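Long-range contacts in putative aminooxidase (Propionibacterium acnes, PDB 2BAC), which probably isomerises polyunsaturated fatty acids with the help of a bound flavin, as a member of the flavin-containing amine oxidoreductase family: residues A[283-288]-A[324-329]; A[84-89]-A[312-317]; A[168-173]-A[369-374]. One frame throughout, in Å; residues are numbered along the deposited sequence.

Interaction 1. Residues A[283-288]-A[324-329]. With ODT ((11E,13E,15Z)-octadeca-11,13,15-trienoic acid), chain E.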
loop_
_atom_site.group_PDB
_atom_site.type_symbol
_atom_site.label_atom_id
_atom_site.label_comp_id
_atom_site.label_asym_id
_atom_site.label_seq_id
_atom_site.Cartn_x
_atom_site.Cartn_y
_atom_site.Cartn_z
ATOM N N VAL A 283 -2.274 13.169 2.597
ATOM C CA VAL A 283 -1.508 13.360 3.808
ATOM C C VAL A 283 -1.122 14.834 3.886
ATOM O O VAL A 283 -0.738 15.435 2.871
ATOM C CB VAL A 283 -0.212 12.490 3.789
ATOM C CG1 VAL A 283 0.590 12.656 5.098
ATOM C CG2 VAL A 283 -0.544 10.993 3.485
ATOM N N ASP A 284 -1.236 15.415 5.083
ATOM C CA ASP A 284 -0.732 16.764 5.334
ATOM C C ASP A 284 0.229 16.770 6.519
ATOM O O ASP A 284 -0.162 16.367 7.622
ATOM C CB ASP A 284 -1.888 17.727 5.606
ATOM C CG ASP A 284 -2.733 18.002 4.377
ATOM O OD1 ASP A 284 -2.529 19.073 3.764
ATOM O OD2 ASP A 284 -3.597 17.159 4.028
ATOM N N ALA A 285 1.470 17.224 6.289
ATOM C CA ALA A 285 2.474 17.403 7.349
ATOM C C ALA A 285 2.244 18.720 8.049
ATOM O O ALA A 285 2.464 19.780 7.446
ATOM C CB ALA A 285 3.888 17.388 6.775
ATOM N N CYS A 286 1.833 18.653 9.316
ATOM C CA CYS A 286 1.324 19.815 10.028
ATOM C C CYS A 286 2.148 20.142 11.248
ATOM O O CYS A 286 2.608 19.246 11.949
ATOM C CB CYS A 286 -0.122 19.600 10.494
ATOM S SG CYS A 286 -1.331 19.111 9.228
ATOM N N LEU A 287 2.324 21.435 11.489
ATOM C CA LEU A 287 2.717 21.938 12.773
ATOM C C LEU A 287 1.414 22.326 13.462
ATOM O O LEU A 287 0.479 22.792 12.812
ATOM C CB LEU A 287 3.659 23.130 12.612
ATOM C CG LEU A 287 4.892 22.820 11.749
ATOM C CD1 LEU A 287 5.778 24.053 11.600
ATOM C CD2 LEU A 287 5.660 21.594 12.313
ATOM N N VAL A 288 1.347 22.088 14.772
ATOM C CA VAL A 288 0.110 22.245 15.547
ATOM C C VAL A 288 0.392 22.831 16.916
ATOM O O VAL A 288 1.491 22.669 17.449
ATOM C CB VAL A 288 -0.616 20.879 15.760
ATOM C CG1 VAL A 288 -1.113 20.306 14.434
ATOM C CG2 VAL A 288 0.295 19.889 16.456
ATOM N N ILE A 324 6.460 17.464 13.311
ATOM C CA ILE A 324 5.398 17.234 12.360
ATOM C C ILE A 324 4.363 16.218 12.810
ATOM O O ILE A 324 4.687 15.074 13.168
ATOM C CB ILE A 324 5.969 16.735 11.011
ATOM C CG1 ILE A 324 6.889 17.800 10.390
ATOM C CG2 ILE A 324 4.823 16.339 10.073
ATOM C CD1 ILE A 324 6.186 19.102 9.956
ATOM N N ILE A 325 3.104 16.649 12.759
ATOM C CA ILE A 325 1.969 15.744 12.866
ATOM C C ILE A 325 1.328 15.596 11.500
ATOM O O ILE A 325 0.889 16.587 10.901
ATOM C CB ILE A 325 0.880 16.279 13.834
ATOM C CG1 ILE A 325 1.453 16.511 15.239
ATOM C CG2 ILE A 325 -0.307 15.313 13.828
ATOM C CD1 ILE A 325 1.986 15.253 15.901
ATOM N N THR A 326 1.272 14.361 11.008
ATOM C CA THR A 326 0.649 14.078 9.714
ATOM C C THR A 326 -0.782 13.646 9.915
ATOM O O THR A 326 -1.086 12.883 10.840
ATOM C CB THR A 326 1.426 13.015 8.883
ATOM O OG1 THR A 326 1.912 11.957 9.732
ATOM C CG2 THR A 326 2.591 13.693 8.114
ATOM N N THR A 327 -1.659 14.183 9.062
ATOM C CA THR A 327 -3.078 13.820 9.028
ATOM C C THR A 327 -3.387 13.003 7.789
ATOM O O THR A 327 -2.707 13.153 6.759
ATOM C CB THR A 327 -3.971 15.062 9.009
ATOM O OG1 THR A 327 -3.746 15.820 7.798
ATOM C CG2 THR A 327 -3.740 15.924 10.300
ATOM N N TYR A 328 -4.428 12.166 7.882
ATOM C CA TYR A 328 -4.797 11.224 6.814
ATOM C C TYR A 328 -6.290 11.247 6.480
ATOM O O TYR A 328 -7.143 11.095 7.372
ATOM C CB TYR A 328 -4.353 9.799 7.187
ATOM C CG TYR A 328 -2.884 9.741 7.531
ATOM C CD1 TYR A 328 -1.941 9.365 6.584
ATOM C CD2 TYR A 328 -2.431 10.142 8.796
ATOM C CE1 TYR A 328 -0.581 9.347 6.887
ATOM C CE2 TYR A 328 -1.075 10.135 9.117
ATOM C CZ TYR A 328 -0.152 9.740 8.161
ATOM O OH TYR A 328 1.180 9.744 8.490
ATOM N N LEU A 329 -6.598 11.429 5.189
ATOM C CA LEU A 329 -7.988 11.471 4.711
ATOM C C LEU A 329 -8.131 10.878 3.296
ATOM O O LEU A 329 -7.165 10.833 2.531
ATOM C CB LEU A 329 -8.525 12.917 4.738
ATOM C CG LEU A 329 -7.922 13.983 3.801
ATOM C CD1 LEU A 329 -8.609 13.997 2.458
ATOM C CD2 LEU A 329 -7.989 15.389 4.442
HETATM O O1 ODT E . -2.203 3.149 15.691
HETATM C C1 ODT E . -1.224 3.529 16.356
HETATM O O2 ODT E . -0.940 3.047 17.477
HETATM C C2 ODT E . -0.384 4.611 15.741
HETATM C C3 ODT E . -0.860 4.804 14.301
HETATM C C4 ODT E . -0.565 6.205 13.782
HETATM C C5 ODT E . -1.494 6.537 12.622
HETATM C C6 ODT E . -0.724 6.410 11.324
HETATM C C7 ODT E . -1.620 6.349 10.105
HETATM C C8 ODT E . -1.153 5.243 9.176
HETATM C C9 ODT E . -1.432 5.707 7.767
HETATM C C10 ODT E . -1.416 4.660 6.656
HETATM C C11 ODT E . -0.956 3.249 6.948
HETATM C C12 ODT E . -1.055 2.490 5.865
HETATM C C13 ODT E . -0.733 1.076 5.698
HETATM C C14 ODT E . -0.259 0.253 6.608
HETATM C C15 ODT E . -0.029 -1.117 6.162
HETATM C C16 ODT E . 0.440 -2.070 6.973
HETATM C C17 ODT E . 0.787 -1.845 8.436
HETATM C C18 ODT E . 1.288 -3.140 9.056
HETATM O O HOH W 1 -4.756 14.927 5.422
#
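Asp284 and Thr327 face each other across two antiparallel neighbours of the mixed sheet in this amine-oxidase-like flavoprotein, strands 277-288 and 325-330. Four backbone hydrogen bonds join them in two reciprocal pairs, Asp284 with Thr327 and Cys286 with Ile325, the bond from Ile325 N to Cys286 O measuring 2.8 Å. CA-H...O contacts supplement three of these carbonyls, as from Thr326 CA to Asp284 O at 3.2 Å.

Apolar side chains divide over the two faces of the sheet. On the face of Val283 and Tyr328, the valine and the tyrosine run alongside each other in the same direction, CG2 of Val283 being 3.8 Å from CD1 of Tyr328. The CG2 methyl of Ile324 packs on CB of Ala285, while at the loop end its CD1 presses tightly on CD2 of Leu287, 3.5 Å away. Tyr328 also offers one ring face to C9 of the bound octadecatrienoic acid, and both Val283 and Tyr328 touch the flavin, consistent with this face lining the fatty-acid site. The other face, carrying Asp284, Cys286, Ile325 and Thr327, meets helix 341-355 through Thr327. Here Val288 crosses Ile325 at about a right angle, with Val288 CG2 3.8 Å from Ile325 CG1.

Polar side chains meet there through a water. Thr327 holds its hydroxyl between its own N and carbonyl carbon (chi1 64°), beside Asp284 CB. That places Thr327 OG1 2.7 Å from the bridging water, which lies 2.9 Å from Asp284 OD2.

Interaction 2. Residues A[84-89]-A[312-317]. With ODT ((11E,13E,15Z)-octadeca-11,13,15-trienoic acid), chain E.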
loop_
_atom_site.group_PDB
_atom_site.type_symbol
_atom_site.label_atom_id
_atom_site.label_comp_id
_atom_site.label_asym_id
_atom_site.label_seq_id
_atom_site.Cartn_x
_atom_site.Cartn_y
_atom_site.Cartn_z
ATOM N N PRO A 84 10.154 5.200 16.820
ATOM C CA PRO A 84 9.356 5.456 18.020
ATOM C C PRO A 84 8.108 4.567 18.139
ATOM O O PRO A 84 7.518 4.140 17.135
ATOM C CB PRO A 84 8.977 6.935 17.903
ATOM C CG PRO A 84 9.451 7.395 16.550
ATOM C CD PRO A 84 10.079 6.286 15.827
ATOM N N LYS A 85 7.731 4.279 19.379
ATOM C CA LYS A 85 6.618 3.384 19.659
ATOM C C LYS A 85 5.284 3.980 19.191
ATOM O O LYS A 85 5.039 5.163 19.375
ATOM C CB LYS A 85 6.560 3.106 21.158
ATOM C CG LYS A 85 5.746 1.866 21.530
ATOM C CD LYS A 85 6.303 1.218 22.818
ATOM C CE LYS A 85 5.917 -0.265 22.939
ATOM N NZ LYS A 85 7.057 -1.056 23.533
ATOM N N LEU A 86 4.447 3.152 18.571
ATOM C CA LEU A 86 3.105 3.539 18.151
ATOM C C LEU A 86 2.103 3.328 19.289
ATOM O O LEU A 86 2.040 2.245 19.875
ATOM C CB LEU A 86 2.679 2.716 16.933
ATOM C CG LEU A 86 3.393 2.996 15.599
ATOM C CD1 LEU A 86 3.013 1.935 14.588
ATOM C CD2 LEU A 86 3.100 4.399 15.048
ATOM N N ARG A 87 1.340 4.373 19.606
ATOM C CA ARG A 87 0.281 4.316 20.607
ATOM C C ARG A 87 -0.918 5.114 20.109
ATOM O O ARG A 87 -0.746 6.151 19.482
ATOM C CB ARG A 87 0.772 4.926 21.926
ATOM C CG ARG A 87 1.598 4.017 22.786
ATOM C CD ARG A 87 2.619 4.802 23.559
ATOM N NE ARG A 87 2.913 4.283 24.902
ATOM C CZ ARG A 87 3.400 3.070 25.193
ATOM N NH1 ARG A 87 3.646 2.754 26.471
ATOM N NH2 ARG A 87 3.632 2.164 24.238
ATOM N N ARG A 88 -2.124 4.668 20.433
ATOM C CA ARG A 88 -3.338 5.277 19.889
ATOM C C ARG A 88 -4.447 5.479 20.918
ATOM O O ARG A 88 -4.619 4.685 21.820
ATOM C CB ARG A 88 -3.909 4.401 18.757
ATOM C CG ARG A 88 -4.327 2.983 19.186
ATOM C CD ARG A 88 -4.821 2.174 18.007
ATOM N NE ARG A 88 -3.739 1.520 17.249
ATOM C CZ ARG A 88 -3.283 0.270 17.455
ATOM N NH1 ARG A 88 -3.802 -0.536 18.395
ATOM N NH2 ARG A 88 -2.290 -0.189 16.687
ATOM N N GLU A 89 -5.205 6.550 20.732
ATOM C CA GLU A 89 -6.513 6.708 21.330
ATOM C C GLU A 89 -7.582 6.831 20.230
ATOM O O GLU A 89 -7.262 6.976 19.045
ATOM C CB GLU A 89 -6.529 7.963 22.187
ATOM C CG GLU A 89 -6.455 9.291 21.377
ATOM C CD GLU A 89 -6.415 10.496 22.274
ATOM O OE1 GLU A 89 -6.496 10.295 23.515
ATOM O OE2 GLU A 89 -6.290 11.639 21.754
ATOM N N VAL A 312 -7.449 9.641 10.831
ATOM C CA VAL A 312 -6.375 9.332 11.787
ATOM C C VAL A 312 -5.267 10.397 11.673
ATOM O O VAL A 312 -5.137 11.057 10.647
ATOM C CB VAL A 312 -5.768 7.928 11.510
ATOM C CG1 VAL A 312 -5.173 7.888 10.087
ATOM C CG2 VAL A 312 -4.709 7.536 12.562
ATOM N N TYR A 313 -4.491 10.593 12.730
ATOM C CA TYR A 313 -3.302 11.451 12.640
ATOM C C TYR A 313 -2.175 10.879 13.457
ATOM O O TYR A 313 -2.406 10.185 14.445
ATOM C CB TYR A 313 -3.584 12.900 13.056
ATOM C CG TYR A 313 -4.124 13.071 14.457
ATOM C CD1 TYR A 313 -3.286 13.046 15.569
ATOM C CD2 TYR A 313 -5.482 13.256 14.666
ATOM C CE1 TYR A 313 -3.810 13.199 16.854
ATOM C CE2 TYR A 313 -6.000 13.428 15.931
ATOM C CZ TYR A 313 -5.175 13.400 17.019
ATOM O OH TYR A 313 -5.749 13.556 18.271
ATOM N N TYR A 314 -0.957 11.210 13.053
ATOM C CA TYR A 314 0.227 10.504 13.523
ATOM C C TYR A 314 1.110 11.326 14.444
ATOM O O TYR A 314 1.680 12.345 14.044
ATOM C CB TYR A 314 1.033 10.013 12.318
ATOM C CG TYR A 314 2.299 9.244 12.610
ATOM C CD1 TYR A 314 2.446 8.453 13.759
ATOM C CD2 TYR A 314 3.343 9.257 11.687
ATOM C CE1 TYR A 314 3.624 7.726 13.990
ATOM C CE2 TYR A 314 4.515 8.528 11.900
ATOM C CZ TYR A 314 4.663 7.773 13.051
ATOM O OH TYR A 314 5.859 7.090 13.233
ATOM N N HIS A 315 1.228 10.834 15.678
ATOM C CA HIS A 315 2.116 11.386 16.690
ATOM C C HIS A 315 3.433 10.604 16.669
ATOM O O HIS A 315 3.526 9.531 17.238
ATOM C CB HIS A 315 1.433 11.305 18.064
ATOM C CG HIS A 315 2.243 11.863 19.197
ATOM N ND1 HIS A 315 2.801 11.068 20.178
ATOM C CD2 HIS A 315 2.579 13.136 19.511
ATOM C CE1 HIS A 315 3.444 11.829 21.046
ATOM N NE2 HIS A 315 3.322 13.088 20.667
ATOM N N ARG A 316 4.449 11.170 16.023
ATOM C CA ARG A 316 5.714 10.478 15.771
ATOM C C ARG A 316 6.792 10.790 16.806
ATOM O O ARG A 316 7.298 9.886 17.441
ATOM C CB ARG A 316 6.222 10.836 14.371
ATOM C CG ARG A 316 7.448 10.070 13.925
ATOM C CD ARG A 316 7.612 10.164 12.438
ATOM N NE ARG A 316 8.943 9.772 11.986
ATOM C CZ ARG A 316 9.364 8.528 11.818
ATOM N NH1 ARG A 316 8.585 7.494 12.104
ATOM N NH2 ARG A 316 10.596 8.308 11.377
ATOM N N TRP A 317 7.129 12.064 16.977
ATOM C CA TRP A 317 8.199 12.481 17.894
ATOM C C TRP A 317 7.639 13.052 19.196
ATOM O O TRP A 317 7.240 14.205 19.255
ATOM C CB TRP A 317 9.117 13.510 17.208
ATOM C CG TRP A 317 9.744 12.979 15.940
ATOM C CD1 TRP A 317 9.552 13.443 14.673
ATOM C CD2 TRP A 317 10.619 11.862 15.829
ATOM N NE1 TRP A 317 10.279 12.714 13.780
ATOM C CE2 TRP A 317 10.942 11.723 14.456
ATOM C CE3 TRP A 317 11.183 10.974 16.752
ATOM C CZ2 TRP A 317 11.796 10.728 13.982
ATOM C CZ3 TRP A 317 12.045 9.973 16.270
ATOM C CH2 TRP A 317 12.331 9.862 14.898
HETATM O O1 ODT E . -2.203 3.149 15.691
HETATM C C1 ODT E . -1.224 3.529 16.356
HETATM O O2 ODT E . -0.940 3.047 17.477
HETATM C C2 ODT E . -0.384 4.611 15.741
HETATM C C3 ODT E . -0.860 4.804 14.301
HETATM C C4 ODT E . -0.565 6.205 13.782
HETATM C C5 ODT E . -1.494 6.537 12.622
HETATM C C6 ODT E . -0.724 6.410 11.324
HETATM C C7 ODT E . -1.620 6.349 10.105
HETATM C C8 ODT E . -1.153 5.243 9.176
HETATM C C9 ODT E . -1.432 5.707 7.767
HETATM C C10 ODT E . -1.416 4.660 6.656
HETATM C C11 ODT E . -0.956 3.249 6.948
HETATM C C12 ODT E . -1.055 2.490 5.865
HETATM C C13 ODT E . -0.733 1.076 5.698
HETATM C C14 ODT E . -0.259 0.253 6.608
HETATM C C15 ODT E . -0.029 -1.117 6.162
HETATM C C16 ODT E . 0.440 -2.070 6.973
HETATM C C17 ODT E . 0.787 -1.845 8.436
HETATM C C18 ODT E . 1.288 -3.140 9.056
HETATM O O HOH W 2 6.282 6.333 15.849
HETATM O O HOH W 3 4.718 7.100 17.407
HETATM O O HOH W 4 1.775 6.826 17.886
HETATM O O HOH W 5 -4.103 12.605 20.428
#
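Pro84 and Arg316 are the residues whose CA atoms come nearest, 6.6 Å apart, in two segments that run roughly antiparallel, their end-to-end directions 143° apart. Strand 295-297 separates strands 88-91 and 312-315 in the sheet, and no direct hydrogen bond joins the segments; waters bridge them beside it. One water links Lys85 O and His315 O, a second accepts from Arg87 N and lies near His315 O, and a third connects Pro84 O with the hydroxyl of Tyr314.

Direct packing begins at the proline ring. Its CG sits 3.4 Å from Arg316 O and, on meeting Trp317, 3.7 Å from CZ3 of the indole. Leu86 crosses Tyr314 at about a right angle, bringing its CD2 methyl to 3.5 Å from CE1 of the phenol ring. The Tyr314 ring reaches back over Arg316 CB, and Arg316 NH1 donates to Tyr314 OH at 3.0 Å, within the guanidinium plane. The other nitrogens of Arg316 are held by the carbonyls of Arg55 and Trp201, which fix the guanidinium from outside the two segments. At the far end a water accepts from Tyr313 OH and donates to Glu89 OE2.

The fatty acid lies along this contact. Val312 CG2 touches C5 of its chain at 3.4 Å, and Leu86 CD2 packs on C2. Phe193 makes a cation-pi contact with Arg88, and Tyr297 OH also bonds to the ligand. Bent at chi3 (85°), Arg88 turns NE to the carboxylate and donates to O1 over 2.7 Å at 160°, the oxygen lying at the guanidinium edge. Arg88 thus grips the carboxylate at this end of the fatty-acid pocket.

Interaction 3. Residues A[168-173]-A[369-374]. With ODT ((11E,13E,15Z)-octadeca-11,13,15-trienoic acid), chain E.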
loop_
_atom_site.group_PDB
_atom_site.type_symbol
_atom_site.label_atom_id
_atom_site.label_comp_id
_atom_site.label_asym_id
_atom_site.label_seq_id
_atom_site.Cartn_x
_atom_site.Cartn_y
_atom_site.Cartn_z
ATOM N N PHE A 168 -6.456 3.946 7.052
ATOM C CA PHE A 168 -5.150 3.776 6.422
ATOM C C PHE A 168 -5.236 3.876 4.884
ATOM O O PHE A 168 -4.290 3.488 4.183
ATOM C CB PHE A 168 -4.541 2.405 6.819
ATOM C CG PHE A 168 -3.979 2.342 8.223
ATOM C CD1 PHE A 168 -4.362 3.253 9.218
ATOM C CD2 PHE A 168 -3.063 1.340 8.546
ATOM C CE1 PHE A 168 -3.836 3.172 10.511
ATOM C CE2 PHE A 168 -2.513 1.247 9.831
ATOM C CZ PHE A 168 -2.905 2.157 10.824
ATOM N N GLY A 169 -6.374 4.353 4.374
ATOM C CA GLY A 169 -6.498 4.787 2.986
ATOM C C GLY A 169 -6.963 3.753 1.986
ATOM O O GLY A 169 -7.110 4.050 0.804
ATOM N N TYR A 170 -7.224 2.541 2.469
ATOM C CA TYR A 170 -7.531 1.412 1.595
ATOM C C TYR A 170 -9.001 1.316 1.126
ATOM O O TYR A 170 -9.346 0.410 0.353
ATOM C CB TYR A 170 -7.083 0.116 2.256
ATOM C CG TYR A 170 -5.577 0.000 2.370
ATOM C CD1 TYR A 170 -4.771 -0.008 1.216
ATOM C CD2 TYR A 170 -4.947 -0.120 3.613
ATOM C CE1 TYR A 170 -3.371 -0.104 1.305
ATOM C CE2 TYR A 170 -3.563 -0.234 3.713
ATOM C CZ TYR A 170 -2.779 -0.227 2.558
ATOM O OH TYR A 170 -1.413 -0.342 2.660
ATOM N N GLY A 171 -9.857 2.235 1.579
ATOM C CA GLY A 171 -11.222 2.280 1.104
ATOM C C GLY A 171 -12.193 1.695 2.095
ATOM O O GLY A 171 -11.853 1.477 3.254
ATOM N N HIS A 172 -13.409 1.447 1.617
ATOM C CA HIS A 172 -14.551 1.180 2.470
ATOM C C HIS A 172 -15.141 -0.190 2.228
ATOM O O HIS A 172 -15.238 -0.657 1.087
ATOM C CB HIS A 172 -15.599 2.268 2.246
ATOM C CG HIS A 172 -15.143 3.613 2.709
ATOM N ND1 HIS A 172 -14.289 4.399 1.968
ATOM C CD2 HIS A 172 -15.354 4.272 3.872
ATOM C CE1 HIS A 172 -14.028 5.507 2.637
ATOM N NE2 HIS A 172 -14.655 5.451 3.799
ATOM N N PHE A 173 -15.559 -0.814 3.327
ATOM C CA PHE A 173 -16.041 -2.207 3.315
ATOM C C PHE A 173 -17.344 -2.427 2.553
ATOM O O PHE A 173 -17.686 -3.558 2.235
ATOM C CB PHE A 173 -16.219 -2.722 4.754
ATOM C CG PHE A 173 -14.938 -2.854 5.536
ATOM C CD1 PHE A 173 -14.960 -2.735 6.931
ATOM C CD2 PHE A 173 -13.725 -3.131 4.908
ATOM C CE1 PHE A 173 -13.805 -2.880 7.686
ATOM C CE2 PHE A 173 -12.544 -3.274 5.662
ATOM C CZ PHE A 173 -12.592 -3.154 7.055
ATOM N N TYR A 369 -1.232 8.269 -5.332
ATOM C CA TYR A 369 -1.824 7.175 -6.117
ATOM C C TYR A 369 -1.760 5.942 -5.220
ATOM O O TYR A 369 -0.689 5.420 -4.966
ATOM C CB TYR A 369 -1.043 6.921 -7.420
ATOM C CG TYR A 369 -1.561 5.760 -8.238
ATOM C CD1 TYR A 369 -2.553 5.953 -9.208
ATOM C CD2 TYR A 369 -1.090 4.457 -8.032
ATOM C CE1 TYR A 369 -3.057 4.884 -9.957
ATOM C CE2 TYR A 369 -1.595 3.367 -8.776
ATOM C CZ TYR A 369 -2.575 3.595 -9.731
ATOM O OH TYR A 369 -3.067 2.549 -10.474
ATOM N N TYR A 370 -2.898 5.479 -4.745
ATOM C CA TYR A 370 -2.909 4.579 -3.617
ATOM C C TYR A 370 -3.833 3.379 -3.845
ATOM O O TYR A 370 -4.886 3.502 -4.485
ATOM C CB TYR A 370 -3.332 5.365 -2.376
ATOM C CG TYR A 370 -3.033 4.686 -1.053
ATOM C CD1 TYR A 370 -1.735 4.612 -0.572
ATOM C CD2 TYR A 370 -4.054 4.142 -0.282
ATOM C CE1 TYR A 370 -1.457 4.013 0.642
ATOM C CE2 TYR A 370 -3.787 3.542 0.934
ATOM C CZ TYR A 370 -2.483 3.473 1.391
ATOM O OH TYR A 370 -2.192 2.878 2.596
ATOM N N PHE A 371 -3.393 2.223 -3.344
ATOM C CA PHE A 371 -4.121 0.988 -3.411
ATOM C C PHE A 371 -4.859 0.823 -4.733
ATOM O O PHE A 371 -6.075 0.897 -4.780
ATOM C CB PHE A 371 -5.071 0.908 -2.228
ATOM C CG PHE A 371 -5.950 -0.340 -2.208
ATOM C CD1 PHE A 371 -5.440 -1.589 -2.572
ATOM C CD2 PHE A 371 -7.276 -0.255 -1.797
ATOM C CE1 PHE A 371 -6.247 -2.726 -2.543
ATOM C CE2 PHE A 371 -8.087 -1.391 -1.766
ATOM C CZ PHE A 371 -7.579 -2.622 -2.137
ATOM N N PRO A 372 -4.115 0.592 -5.822
ATOM C CA PRO A 372 -4.826 0.205 -7.024
ATOM C C PRO A 372 -5.481 -1.168 -6.831
ATOM O O PRO A 372 -4.889 -2.075 -6.221
ATOM C CB PRO A 372 -3.715 0.143 -8.077
ATOM C CG PRO A 372 -2.476 -0.211 -7.265
ATOM C CD PRO A 372 -2.654 0.641 -6.041
ATOM N N HIS A 373 -6.701 -1.309 -7.331
ATOM C CA HIS A 373 -7.415 -2.561 -7.226
ATOM C C HIS A 373 -8.564 -2.570 -8.223
ATOM O O HIS A 373 -8.728 -1.623 -8.981
ATOM C CB HIS A 373 -7.953 -2.734 -5.809
ATOM C CG HIS A 373 -8.947 -1.688 -5.418
ATOM N ND1 HIS A 373 -8.587 -0.375 -5.173
ATOM C CD2 HIS A 373 -10.279 -1.765 -5.210
ATOM C CE1 HIS A 373 -9.667 0.310 -4.830
ATOM N NE2 HIS A 373 -10.706 -0.512 -4.844
ATOM N N VAL A 374 -9.343 -3.645 -8.226
ATOM C CA VAL A 374 -10.523 -3.730 -9.079
ATOM C C VAL A 374 -11.767 -4.002 -8.225
ATOM O O VAL A 374 -11.675 -4.425 -7.052
ATOM C CB VAL A 374 -10.393 -4.831 -10.180
ATOM C CG1 VAL A 374 -9.218 -4.526 -11.132
ATOM C CG2 VAL A 374 -10.274 -6.232 -9.557
HETATM O O1 ODT E . -2.203 3.149 15.691
HETATM C C1 ODT E . -1.224 3.529 16.356
HETATM O O2 ODT E . -0.940 3.047 17.477
HETATM C C2 ODT E . -0.384 4.611 15.741
HETATM C C3 ODT E . -0.860 4.804 14.301
HETATM C C4 ODT E . -0.565 6.205 13.782
HETATM C C5 ODT E . -1.494 6.537 12.622
HETATM C C6 ODT E . -0.724 6.410 11.324
HETATM C C7 ODT E . -1.620 6.349 10.105
HETATM C C8 ODT E . -1.153 5.243 9.176
HETATM C C9 ODT E . -1.432 5.707 7.767
HETATM C C10 ODT E . -1.416 4.660 6.656
HETATM C C11 ODT E . -0.956 3.249 6.948
HETATM C C12 ODT E . -1.055 2.490 5.865
HETATM C C13 ODT E . -0.733 1.076 5.698
HETATM C C14 ODT E . -0.259 0.253 6.608
HETATM C C15 ODT E . -0.029 -1.117 6.162
HETATM C C16 ODT E . 0.440 -2.070 6.973
HETATM C C17 ODT E . 0.787 -1.845 8.436
HETATM C C18 ODT E . 1.288 -3.140 9.056
#
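Tyr170 lays one ring face over the hydroxyl of Tyr370, where Tyr370 OH stands 3.2 Å from Tyr170 CZ, and the two rings form an offset stack with centroids 5.0 Å apart and planes at 27°. With Phe371 they make an aromatic cluster that joins the short, weakly bonded helix 166-170, which has a pi-type turn at 168-170, to the end of strand 359-373, beside the flavin and the fatty-acid channel. The edge of Tyr170 is turned toward the face of Phe371 in a T-shaped pair, the planes at 85°, and CD1 of Tyr170 lies 3.6 Å from Phe371 CB. Tyr370 and Phe371 both point their side chains at the helix, each with CG anti to the backbone N.

Backbone carbonyls of the helix end supply the polar side of the contact. Gly169 O and Tyr170 O lie at the ring edges of Tyr370 and Phe371 respectively. Gly169 has positive phi and packs its backbone close against the Tyr370 ring. The hydroxyl of Tyr170 is held by Gly406 O, which fixes the far end of the ring.

The ligand passes along the same residues. Phe168 applies one ring face to the chain, its CD2 3.3 Å from C11, while Tyr170 OH approaches C13 at 3.4 Å. Tyr370 also touches the flavin, so its ring sits where cofactor and fatty acid come together. Its hydroxyl donates to Phe168 O at 2.7 Å, meeting the oxygen nearly head-on with a C=O...donor angle of 175°.

From the N terminus, segment 84-89 comes first, followed by 168-173, 283-288, 312-317, 324-329 and 369-374. Interaction 2 closes a loop of 222 residues when 312-317 returns to 84-89. Interaction 3 opens inside that loop and closes beyond it, so the two cross; interaction 1 likewise crosses interaction 2 but is nested within the loop of interaction 3. Interactions 1 and 2 touch directly, since strands 312-315 and 325-330 are sheet neighbours and Tyr314 N lies 2.8 Å from Thr326 O, a probable hydrogen bond. Interaction 3 ties helix 166-170 to edge strand 359-373 of the same sheet. All three border the bound fatty acid.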